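Local coordinates for RNA-dependent RNA Polymerase (Bombyx mori cytoplasmic polyhedrosis virus, PDB 6TZ0), which transcribes and replicates the segmented double-stranded RNA genome of the virus as its RNA-directed RNA polymerase, at residues F94-L104 and A346-A355; D354-E362 and V630-P638. All blocks are in the same frame, centred on the assembly; numbering follows the deposited sequence.

Both contacts lie on the same side of the chain's centre, and both use helix 349-356: contact 1 packs an N-terminal loop against it, and contact 2 holds the chain that leaves its end. Their centres are about 14 Å apart, they share Asp354 and Ala355, and they touch directly where Phe94 CE1 of contact 1 packs at 3.9 Å on Val630 CG1 of contact 2. The nucleotide site is near: side chain to side chain, Ala355 is about 4 Å from Arg485 and Thr636 about 5 Å from Asp552, two residues that bind UTP, although this chain holds no UTP. Contact 1 joins the N-terminal region to the polymerase domain; contact 2 continues within that domain.

Contact 1: residues F94-L104 and A346-A355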
loop_
_atom_site.group_PDB
_atom_site.type_symbol
_atom_site.label_atom_id
_atom_site.label_comp_id
_atom_site.label_asym_id
_atom_site.label_seq_id
_atom_site.Cartn_x
_atom_site.Cartn_y
_atom_site.Cartn_z
ATOM N N PHE A 94 -21.404 -4.474 -17.359
ATOM C CA PHE A 94 -19.992 -4.790 -17.217
ATOM C C PHE A 94 -19.678 -5.825 -18.295
ATOM O O PHE A 94 -20.573 -6.279 -19.011
ATOM C CB PHE A 94 -19.688 -5.277 -15.788
ATOM C CG PHE A 94 -18.229 -5.388 -15.466
ATOM C CD1 PHE A 94 -17.453 -4.252 -15.325
ATOM C CD2 PHE A 94 -17.634 -6.626 -15.298
ATOM C CE1 PHE A 94 -16.110 -4.348 -15.036
ATOM C CE2 PHE A 94 -16.292 -6.729 -15.013
ATOM C CZ PHE A 94 -15.531 -5.586 -14.878
ATOM N N PHE A 95 -18.395 -6.166 -18.433
ATOM C CA PHE A 95 -17.980 -7.285 -19.269
ATOM C C PHE A 95 -18.593 -8.595 -18.789
ATOM O O PHE A 95 -19.048 -8.725 -17.649
ATOM C CB PHE A 95 -16.461 -7.442 -19.268
ATOM C CG PHE A 95 -15.736 -6.380 -20.025
ATOM C CD1 PHE A 95 -15.687 -6.413 -21.407
ATOM C CD2 PHE A 95 -15.060 -5.373 -19.359
ATOM C CE1 PHE A 95 -15.011 -5.442 -22.114
ATOM C CE2 PHE A 95 -14.375 -4.401 -20.063
ATOM C CZ PHE A 95 -14.350 -4.438 -21.441
ATOM N N LYS A 96 -18.581 -9.582 -19.678
ATOM C CA LYS A 96 -19.152 -10.887 -19.388
ATOM C C LYS A 96 -18.327 -11.590 -18.311
ATOM O O LYS A 96 -17.135 -11.318 -18.140
ATOM C CB LYS A 96 -19.216 -11.721 -20.672
ATOM C CG LYS A 96 -20.072 -12.969 -20.614
ATOM C CD LYS A 96 -20.130 -13.660 -21.957
ATOM C CE LYS A 96 -21.009 -14.888 -21.892
ATOM N NZ LYS A 96 -21.090 -15.567 -23.208
ATOM N N GLN A 97 -18.990 -12.468 -17.556
ATOM C CA GLN A 97 -18.407 -13.159 -16.414
ATOM C C GLN A 97 -17.209 -14.022 -16.783
ATOM O O GLN A 97 -16.081 -13.731 -16.374
ATOM C CB GLN A 97 -19.463 -14.036 -15.759
ATOM C CG GLN A 97 -18.982 -14.791 -14.560
ATOM C CD GLN A 97 -20.039 -15.712 -14.024
ATOM O OE1 GLN A 97 -21.143 -15.784 -14.548
ATOM N NE2 GLN A 97 -19.697 -16.447 -12.998
ATOM N N GLY A 98 -17.434 -15.076 -17.554
ATOM C CA GLY A 98 -16.306 -15.827 -18.048
ATOM C C GLY A 98 -15.924 -15.328 -19.420
ATOM O O GLY A 98 -16.481 -15.773 -20.427
ATOM N N HIS A 99 -14.973 -14.405 -19.474
ATOM C CA HIS A 99 -14.489 -13.866 -20.731
ATOM C C HIS A 99 -13.024 -14.238 -20.879
ATOM O O HIS A 99 -12.251 -14.149 -19.922
ATOM C CB HIS A 99 -14.708 -12.347 -20.823
ATOM C CG HIS A 99 -13.961 -11.548 -19.805
ATOM N ND1 HIS A 99 -14.417 -11.368 -18.519
ATOM C CD2 HIS A 99 -12.806 -10.850 -19.894
ATOM C CE1 HIS A 99 -13.566 -10.606 -17.855
ATOM N NE2 HIS A 99 -12.578 -10.279 -18.667
ATOM N N LYS A 100 -12.668 -14.682 -22.085
ATOM C CA LYS A 100 -11.416 -15.402 -22.282
ATOM C C LYS A 100 -10.204 -14.487 -22.173
ATOM O O LYS A 100 -9.182 -14.872 -21.595
ATOM C CB LYS A 100 -11.441 -16.112 -23.634
ATOM C CG LYS A 100 -10.213 -16.947 -23.923
ATOM C CD LYS A 100 -10.349 -17.706 -25.227
ATOM C CE LYS A 100 -11.353 -18.835 -25.080
ATOM N NZ LYS A 100 -10.880 -19.861 -24.113
ATOM N N TYR A 101 -10.294 -13.276 -22.702
ATOM C CA TYR A 101 -9.132 -12.413 -22.832
ATOM C C TYR A 101 -9.235 -11.246 -21.863
ATOM O O TYR A 101 -10.282 -10.600 -21.773
ATOM C CB TYR A 101 -8.999 -11.904 -24.266
ATOM C CG TYR A 101 -8.847 -13.026 -25.253
ATOM C CD1 TYR A 101 -7.644 -13.702 -25.378
ATOM C CD2 TYR A 101 -9.910 -13.419 -26.051
ATOM C CE1 TYR A 101 -7.503 -14.736 -26.271
ATOM C CE2 TYR A 101 -9.781 -14.450 -26.944
ATOM C CZ TYR A 101 -8.574 -15.105 -27.052
ATOM O OH TYR A 101 -8.424 -16.136 -27.945
ATOM N N ASP A 102 -8.147 -10.986 -21.145
ATOM C CA ASP A 102 -8.029 -9.809 -20.303
ATOM C C ASP A 102 -7.014 -8.820 -20.842
ATOM O O ASP A 102 -6.811 -7.765 -20.237
ATOM C CB ASP A 102 -7.636 -10.206 -18.877
ATOM C CG ASP A 102 -8.729 -10.954 -18.160
ATOM O OD1 ASP A 102 -9.909 -10.736 -18.489
ATOM O OD2 ASP A 102 -8.412 -11.751 -17.258
ATOM N N TYR A 103 -6.361 -9.140 -21.955
ATOM C CA TYR A 103 -5.273 -8.333 -22.472
ATOM C C TYR A 103 -5.470 -8.150 -23.971
ATOM O O TYR A 103 -6.492 -8.547 -24.535
ATOM C CB TYR A 103 -3.924 -8.969 -22.110
ATOM C CG TYR A 103 -3.611 -8.899 -20.626
ATOM C CD1 TYR A 103 -2.984 -7.792 -20.082
ATOM C CD2 TYR A 103 -3.980 -9.922 -19.767
ATOM C CE1 TYR A 103 -2.712 -7.710 -18.740
ATOM C CE2 TYR A 103 -3.722 -9.848 -18.415
ATOM C CZ TYR A 103 -3.086 -8.737 -17.909
ATOM O OH TYR A 103 -2.813 -8.648 -16.568
ATOM N N LEU A 104 -4.484 -7.536 -24.619
ATOM C CA LEU A 104 -4.597 -7.143 -26.019
ATOM C C LEU A 104 -4.452 -8.364 -26.919
ATOM O O LEU A 104 -3.381 -8.973 -26.985
ATOM C CB LEU A 104 -3.546 -6.079 -26.333
ATOM C CG LEU A 104 -3.528 -5.225 -27.605
ATOM C CD1 LEU A 104 -2.731 -5.873 -28.688
ATOM C CD2 LEU A 104 -4.937 -4.991 -28.108
ATOM N N ALA A 346 0.129 -4.502 -18.615
ATOM C CA ALA A 346 -0.895 -3.494 -18.385
ATOM C C ALA A 346 -1.914 -3.473 -19.507
ATOM O O ALA A 346 -1.543 -3.448 -20.681
ATOM C CB ALA A 346 -0.290 -2.101 -18.271
ATOM N N THR A 347 -3.186 -3.441 -19.126
ATOM C CA THR A 347 -4.300 -3.143 -20.024
ATOM C C THR A 347 -5.329 -2.322 -19.264
ATOM O O THR A 347 -5.027 -1.697 -18.242
ATOM C CB THR A 347 -4.944 -4.404 -20.613
ATOM O OG1 THR A 347 -5.149 -5.380 -19.584
ATOM C CG2 THR A 347 -4.144 -4.943 -21.779
ATOM N N LEU A 348 -6.546 -2.280 -19.809
ATOM C CA LEU A 348 -7.677 -1.654 -19.138
ATOM C C LEU A 348 -7.981 -2.376 -17.836
ATOM O O LEU A 348 -8.044 -3.606 -17.797
ATOM C CB LEU A 348 -8.916 -1.692 -20.035
ATOM C CG LEU A 348 -8.956 -0.941 -21.363
ATOM C CD1 LEU A 348 -10.246 -1.279 -22.083
ATOM C CD2 LEU A 348 -8.823 0.552 -21.176
ATOM N N THR A 349 -8.189 -1.603 -16.771
ATOM C CA THR A 349 -8.451 -2.190 -15.465
ATOM C C THR A 349 -9.832 -2.819 -15.354
ATOM O O THR A 349 -10.058 -3.615 -14.436
ATOM C CB THR A 349 -8.267 -1.134 -14.385
ATOM O OG1 THR A 349 -8.646 -1.674 -13.114
ATOM C CG2 THR A 349 -9.086 0.054 -14.699
ATOM N N GLU A 350 -10.749 -2.507 -16.274
ATOM C CA GLU A 350 -12.014 -3.229 -16.319
ATOM C C GLU A 350 -11.810 -4.679 -16.737
ATOM O O GLU A 350 -12.633 -5.539 -16.411
ATOM C CB GLU A 350 -12.984 -2.555 -17.286
ATOM C CG GLU A 350 -13.393 -1.132 -16.952
ATOM C CD GLU A 350 -12.484 -0.094 -17.588
ATOM O OE1 GLU A 350 -11.524 -0.484 -18.278
ATOM O OE2 GLU A 350 -12.743 1.113 -17.422
ATOM N N LEU A 351 -10.729 -4.967 -17.463
ATOM C CA LEU A 351 -10.462 -6.329 -17.902
ATOM C C LEU A 351 -9.764 -7.153 -16.832
ATOM O O LEU A 351 -9.995 -8.361 -16.743
ATOM C CB LEU A 351 -9.625 -6.313 -19.179
ATOM C CG LEU A 351 -10.301 -5.799 -20.448
ATOM C CD1 LEU A 351 -9.303 -5.697 -21.576
ATOM C CD2 LEU A 351 -11.448 -6.711 -20.833
ATOM N N SER A 352 -8.921 -6.529 -16.017
ATOM C CA SER A 352 -8.169 -7.231 -14.988
ATOM C C SER A 352 -8.797 -7.115 -13.610
ATOM O O SER A 352 -8.275 -7.701 -12.654
ATOM C CB SER A 352 -6.735 -6.707 -14.937
ATOM O OG SER A 352 -6.007 -7.323 -13.891
ATOM N N LEU A 353 -9.906 -6.386 -13.490
ATOM C CA LEU A 353 -10.524 -6.156 -12.192
ATOM C C LEU A 353 -11.159 -7.424 -11.641
ATOM O O LEU A 353 -11.164 -7.644 -10.426
ATOM C CB LEU A 353 -11.546 -5.030 -12.327
ATOM C CG LEU A 353 -12.270 -4.394 -11.151
ATOM C CD1 LEU A 353 -12.425 -2.930 -11.454
ATOM C CD2 LEU A 353 -13.639 -5.014 -10.989
ATOM N N ASP A 354 -11.679 -8.282 -12.513
ATOM C CA ASP A 354 -12.343 -9.493 -12.051
ATOM C C ASP A 354 -11.339 -10.560 -11.633
ATOM O O ASP A 354 -11.719 -11.553 -11.010
ATOM C CB ASP A 354 -13.260 -10.018 -13.154
ATOM C CG ASP A 354 -14.365 -10.912 -12.634
ATOM O OD1 ASP A 354 -14.489 -11.075 -11.409
ATOM O OD2 ASP A 354 -15.121 -11.457 -13.462
ATOM N N ALA A 355 -10.065 -10.384 -11.971
ATOM C CA ALA A 355 -9.029 -11.321 -11.573
ATOM C C ALA A 355 -8.103 -10.768 -10.505
ATOM O O ALA A 355 -7.369 -11.542 -9.885
ATOM C CB ALA A 355 -8.195 -11.733 -12.787
#
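Leu351 lays its CD2 methyl over one face of the Phe95 ring, a CH-pi contact with CD2 3.8 Å from the ring centroid and 15° off the normal. Glu350 meets the same ring at its edge, CB lying 3.6 Å from Phe95 CE2; its chain then bends at chi2 (91°), carrying the charge away from the aromatic group while the aliphatic root packs. Phe94 brings its CZ obliquely to Glu350 O and, more loosely, to Leu353 CD2 at 4.4 Å. At the other end Thr347 OG1 donates to Asp102 O over 3.0 Å, in the carbonyl plane. A threonine suits this place because OG1 bonds the loop while both it and the methyl CG2 lie against Tyr103, CG2 3.5 Å from CD1. The Asp102 carbonyl also rests on Leu351, whose CD1 is 3.5 Å from Asp102 O. The His99 ring sets its edge toward Leu351 O; behind it, Lys96 O accepts a bond from His99 ND1 (2.7 Å) and helps to fix the ring. Phe627 meets Phe95 edge-to-face, and Leu132 of helix 121-134 covers Leu351 and Thr347. Arg500 of the neighbouring viral structural protein 4 chain makes a cation-pi contact with Phe94. An irregular N-terminal loop thus lines a short helix of the polymerase domain, consistent with the caged reoviral polymerases, in which an N-terminal domain covers one side of the core and bridges fingers and thumb.

Contact 2: residues D354-E362 and V630-P638; sequences DAAVFPRIE and VKNAEGTYP
The chain from strand 628-631 toward helix 644-665 probably forms the approach to polymerase motif B, and here it grips the turn that ends helix 349-356. Val357, the first residue to leave the helical path, offers its carbonyl to two side chains. Asn632 ND2 donates to Val357 O at 2.7 Å in a fairly straight bond (162°), with the acceptor in the plane of the amide but the donor well above the carbonyl plane. Thr636 OG1 reaches Val357 O at 3.2 Å, so two side-chain donors grip this oxygen at the helix exit from opposite faces of its carbonyl plane. Asn632 has its CG anti to the backbone N (chi1 -166°), which turns its amide toward this carbonyl; a weak bond from Ala633 N to Asn632 OD1 helps set the amide's rotation. That amide oxygen, OD1, lies 3.6 Å from Phe358 CD1, ring and amide planes 40° apart. In the fold, both segments also reach what is probably motif A: Arg360 NH2 bonds Ala549 O, and the Tyr637 side chain touches Asp552. Pro359, compact and without an N-H to satisfy, fits into the bend of residues 633-636. Its CG lies 3.8 Å from Ala633 CB and its CB 3.5 Å from Gly635 O, while its CD sits over one face of Phe358. Gly635 makes that bend with a positive phi, where a CB would press on the preceding carbonyl oxygen. Glu634, whose side chain sets off away from residues 354-362, bonds Thr618 and, weakly through OE1, His542 of the viral structural protein 4 chain.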
loop_
_atom_site.group_PDB
_atom_site.type_symbol
_atom_site.label_atom_id
_atom_site.label_comp_id
_atom_site.label_asym_id
_atom_site.label_seq_id
_atom_site.Cartn_x
_atom_site.Cartn_y
_atom_site.Cartn_z
ATOM N N ASP A 354 -11.679 -8.282 -12.513
ATOM C CA ASP A 354 -12.343 -9.493 -12.051
ATOM C C ASP A 354 -11.339 -10.560 -11.633
ATOM O O ASP A 354 -11.719 -11.553 -11.010
ATOM C CB ASP A 354 -13.260 -10.018 -13.154
ATOM C CG ASP A 354 -14.365 -10.912 -12.634
ATOM O OD1 ASP A 354 -14.489 -11.075 -11.409
ATOM O OD2 ASP A 354 -15.121 -11.457 -13.462
ATOM N N ALA A 355 -10.065 -10.384 -11.971
ATOM C CA ALA A 355 -9.029 -11.321 -11.573
ATOM C C ALA A 355 -8.103 -10.768 -10.505
ATOM O O ALA A 355 -7.369 -11.542 -9.885
ATOM C CB ALA A 355 -8.195 -11.733 -12.787
ATOM N N ALA A 356 -8.111 -9.460 -10.281
ATOM C CA ALA A 356 -7.220 -8.892 -9.282
ATOM C C ALA A 356 -7.884 -8.747 -7.921
ATOM O O ALA A 356 -7.233 -8.950 -6.891
ATOM C CB ALA A 356 -6.708 -7.531 -9.755
ATOM N N VAL A 357 -9.172 -8.405 -7.887
ATOM C CA VAL A 357 -9.805 -7.929 -6.666
ATOM C C VAL A 357 -11.153 -8.589 -6.403
ATOM O O VAL A 357 -11.804 -8.271 -5.409
ATOM C CB VAL A 357 -9.930 -6.386 -6.717
ATOM C CG1 VAL A 357 -11.081 -5.931 -7.602
ATOM C CG2 VAL A 357 -9.908 -5.720 -5.334
ATOM N N PHE A 358 -11.583 -9.528 -7.234
ATOM C CA PHE A 358 -12.876 -10.161 -6.995
ATOM C C PHE A 358 -12.722 -11.247 -5.933
ATOM O O PHE A 358 -11.804 -12.066 -6.028
ATOM C CB PHE A 358 -13.432 -10.767 -8.281
ATOM C CG PHE A 358 -14.895 -11.118 -8.210
ATOM C CD1 PHE A 358 -15.859 -10.165 -8.483
ATOM C CD2 PHE A 358 -15.307 -12.381 -7.835
ATOM C CE1 PHE A 358 -17.203 -10.476 -8.415
ATOM C CE2 PHE A 358 -16.646 -12.689 -7.746
ATOM C CZ PHE A 358 -17.593 -11.739 -8.044
ATOM N N PRO A 359 -13.602 -11.300 -4.933
ATOM C CA PRO A 359 -13.413 -12.245 -3.828
ATOM C C PRO A 359 -13.745 -13.674 -4.221
ATOM O O PRO A 359 -14.485 -13.927 -5.171
ATOM C CB PRO A 359 -14.387 -11.734 -2.765
ATOM C CG PRO A 359 -15.442 -11.073 -3.537
ATOM C CD PRO A 359 -14.781 -10.447 -4.720
ATOM N N ARG A 360 -13.203 -14.617 -3.459
ATOM C CA ARG A 360 -13.421 -16.026 -3.746
ATOM C C ARG A 360 -13.379 -16.857 -2.474
ATOM O O ARG A 360 -12.872 -16.419 -1.441
ATOM C CB ARG A 360 -12.401 -16.544 -4.750
ATOM C CG ARG A 360 -10.970 -16.481 -4.297
ATOM C CD ARG A 360 -10.119 -17.042 -5.405
ATOM N NE ARG A 360 -8.708 -17.112 -5.071
ATOM C CZ ARG A 360 -7.806 -17.691 -5.850
ATOM N NH1 ARG A 360 -8.186 -18.251 -6.989
ATOM N NH2 ARG A 360 -6.533 -17.726 -5.492
ATOM N N ILE A 361 -14.035 -18.012 -2.549
ATOM C CA ILE A 361 -14.162 -18.945 -1.439
ATOM C C ILE A 361 -13.492 -20.267 -1.762
ATOM O O ILE A 361 -13.811 -20.899 -2.762
ATOM C CB ILE A 361 -15.646 -19.239 -1.162
ATOM C CG1 ILE A 361 -16.245 -18.172 -0.252
ATOM C CG2 ILE A 361 -15.817 -20.622 -0.560
ATOM C CD1 ILE A 361 -17.677 -17.835 -0.590
ATOM N N GLU A 362 -12.586 -20.703 -0.896
ATOM C CA GLU A 362 -11.865 -21.946 -1.126
ATOM C C GLU A 362 -11.909 -22.928 0.035
ATOM O O GLU A 362 -11.865 -22.523 1.193
ATOM C CB GLU A 362 -10.400 -21.646 -1.456
ATOM C CG GLU A 362 -10.196 -20.581 -2.519
ATOM C CD GLU A 362 -10.492 -21.094 -3.915
ATOM O OE1 GLU A 362 -9.827 -22.058 -4.350
ATOM O OE2 GLU A 362 -11.392 -20.536 -4.578
ATOM N N VAL A 630 -18.398 1.272 -11.362
ATOM C CA VAL A 630 -18.356 -0.175 -11.198
ATOM C C VAL A 630 -17.972 -0.481 -9.759
ATOM O O VAL A 630 -16.957 0.020 -9.263
ATOM C CB VAL A 630 -17.358 -0.819 -12.178
ATOM C CG1 VAL A 630 -17.301 -2.324 -11.981
ATOM C CG2 VAL A 630 -17.721 -0.475 -13.603
ATOM N N LYS A 631 -18.771 -1.304 -9.095
ATOM C CA LYS A 631 -18.517 -1.703 -7.723
ATOM C C LYS A 631 -18.075 -3.159 -7.687
ATOM O O LYS A 631 -18.211 -3.885 -8.669
ATOM C CB LYS A 631 -19.763 -1.478 -6.866
ATOM C CG LYS A 631 -20.117 -0.009 -6.775
ATOM C CD LYS A 631 -21.396 0.234 -6.029
ATOM C CE LYS A 631 -22.606 -0.172 -6.839
ATOM N NZ LYS A 631 -22.791 0.703 -8.024
ATOM N N ASN A 632 -17.505 -3.566 -6.564
ATOM C CA ASN A 632 -17.003 -4.920 -6.396
ATOM C C ASN A 632 -17.914 -5.693 -5.447
ATOM O O ASN A 632 -18.689 -5.113 -4.694
ATOM C CB ASN A 632 -15.573 -4.874 -5.854
ATOM C CG ASN A 632 -14.857 -6.196 -5.968
ATOM O OD1 ASN A 632 -15.392 -7.162 -6.496
ATOM N ND2 ASN A 632 -13.650 -6.256 -5.437
ATOM N N ALA A 633 -17.823 -7.018 -5.496
ATOM C CA ALA A 633 -18.421 -7.807 -4.435
ATOM C C ALA A 633 -17.581 -7.691 -3.165
ATOM O O ALA A 633 -16.422 -7.273 -3.192
ATOM C CB ALA A 633 -18.562 -9.267 -4.853
ATOM N N GLU A 634 -18.179 -8.061 -2.043
ATOM C CA GLU A 634 -17.584 -7.807 -0.741
ATOM C C GLU A 634 -16.918 -9.074 -0.214
ATOM O O GLU A 634 -17.287 -10.189 -0.581
ATOM C CB GLU A 634 -18.655 -7.293 0.227
ATOM C CG GLU A 634 -18.145 -6.482 1.416
ATOM C CD GLU A 634 -17.829 -7.334 2.620
ATOM O OE1 GLU A 634 -18.473 -8.392 2.768
ATOM O OE2 GLU A 634 -16.939 -6.960 3.416
ATOM N N GLY A 635 -15.905 -8.894 0.624
ATOM C CA GLY A 635 -15.213 -10.031 1.194
ATOM C C GLY A 635 -13.824 -10.217 0.628
ATOM O O GLY A 635 -13.312 -11.337 0.552
ATOM N N THR A 636 -13.223 -9.124 0.195
ATOM C CA THR A 636 -11.837 -9.079 -0.224
ATOM C C THR A 636 -11.078 -8.490 0.966
ATOM O O THR A 636 -11.628 -8.371 2.062
ATOM C CB THR A 636 -11.749 -8.277 -1.532
ATOM O OG1 THR A 636 -12.842 -8.663 -2.366
ATOM C CG2 THR A 636 -10.492 -8.599 -2.339
ATOM N N TYR A 637 -9.808 -8.149 0.790
ATOM C CA TYR A 637 -9.134 -7.338 1.774
ATOM C C TYR A 637 -8.572 -6.114 1.062
ATOM O O TYR A 637 -7.937 -6.265 0.009
ATOM C CB TYR A 637 -8.018 -8.116 2.472
ATOM C CG TYR A 637 -7.615 -7.477 3.768
ATOM C CD1 TYR A 637 -8.396 -7.642 4.902
ATOM C CD2 TYR A 637 -6.488 -6.677 3.855
ATOM C CE1 TYR A 637 -8.053 -7.049 6.088
ATOM C CE2 TYR A 637 -6.140 -6.078 5.040
ATOM C CZ TYR A 637 -6.924 -6.267 6.150
ATOM O OH TYR A 637 -6.577 -5.671 7.334
ATOM N N PRO A 638 -8.786 -4.902 1.591
ATOM C CA PRO A 638 -8.620 -3.695 0.756
ATOM C C PRO A 638 -7.187 -3.395 0.351
ATOM O O PRO A 638 -6.968 -2.865 -0.745
ATOM C CB PRO A 638 -9.196 -2.583 1.645
ATOM C CG PRO A 638 -10.093 -3.284 2.603
ATOM C CD PRO A 638 -9.439 -4.595 2.873
#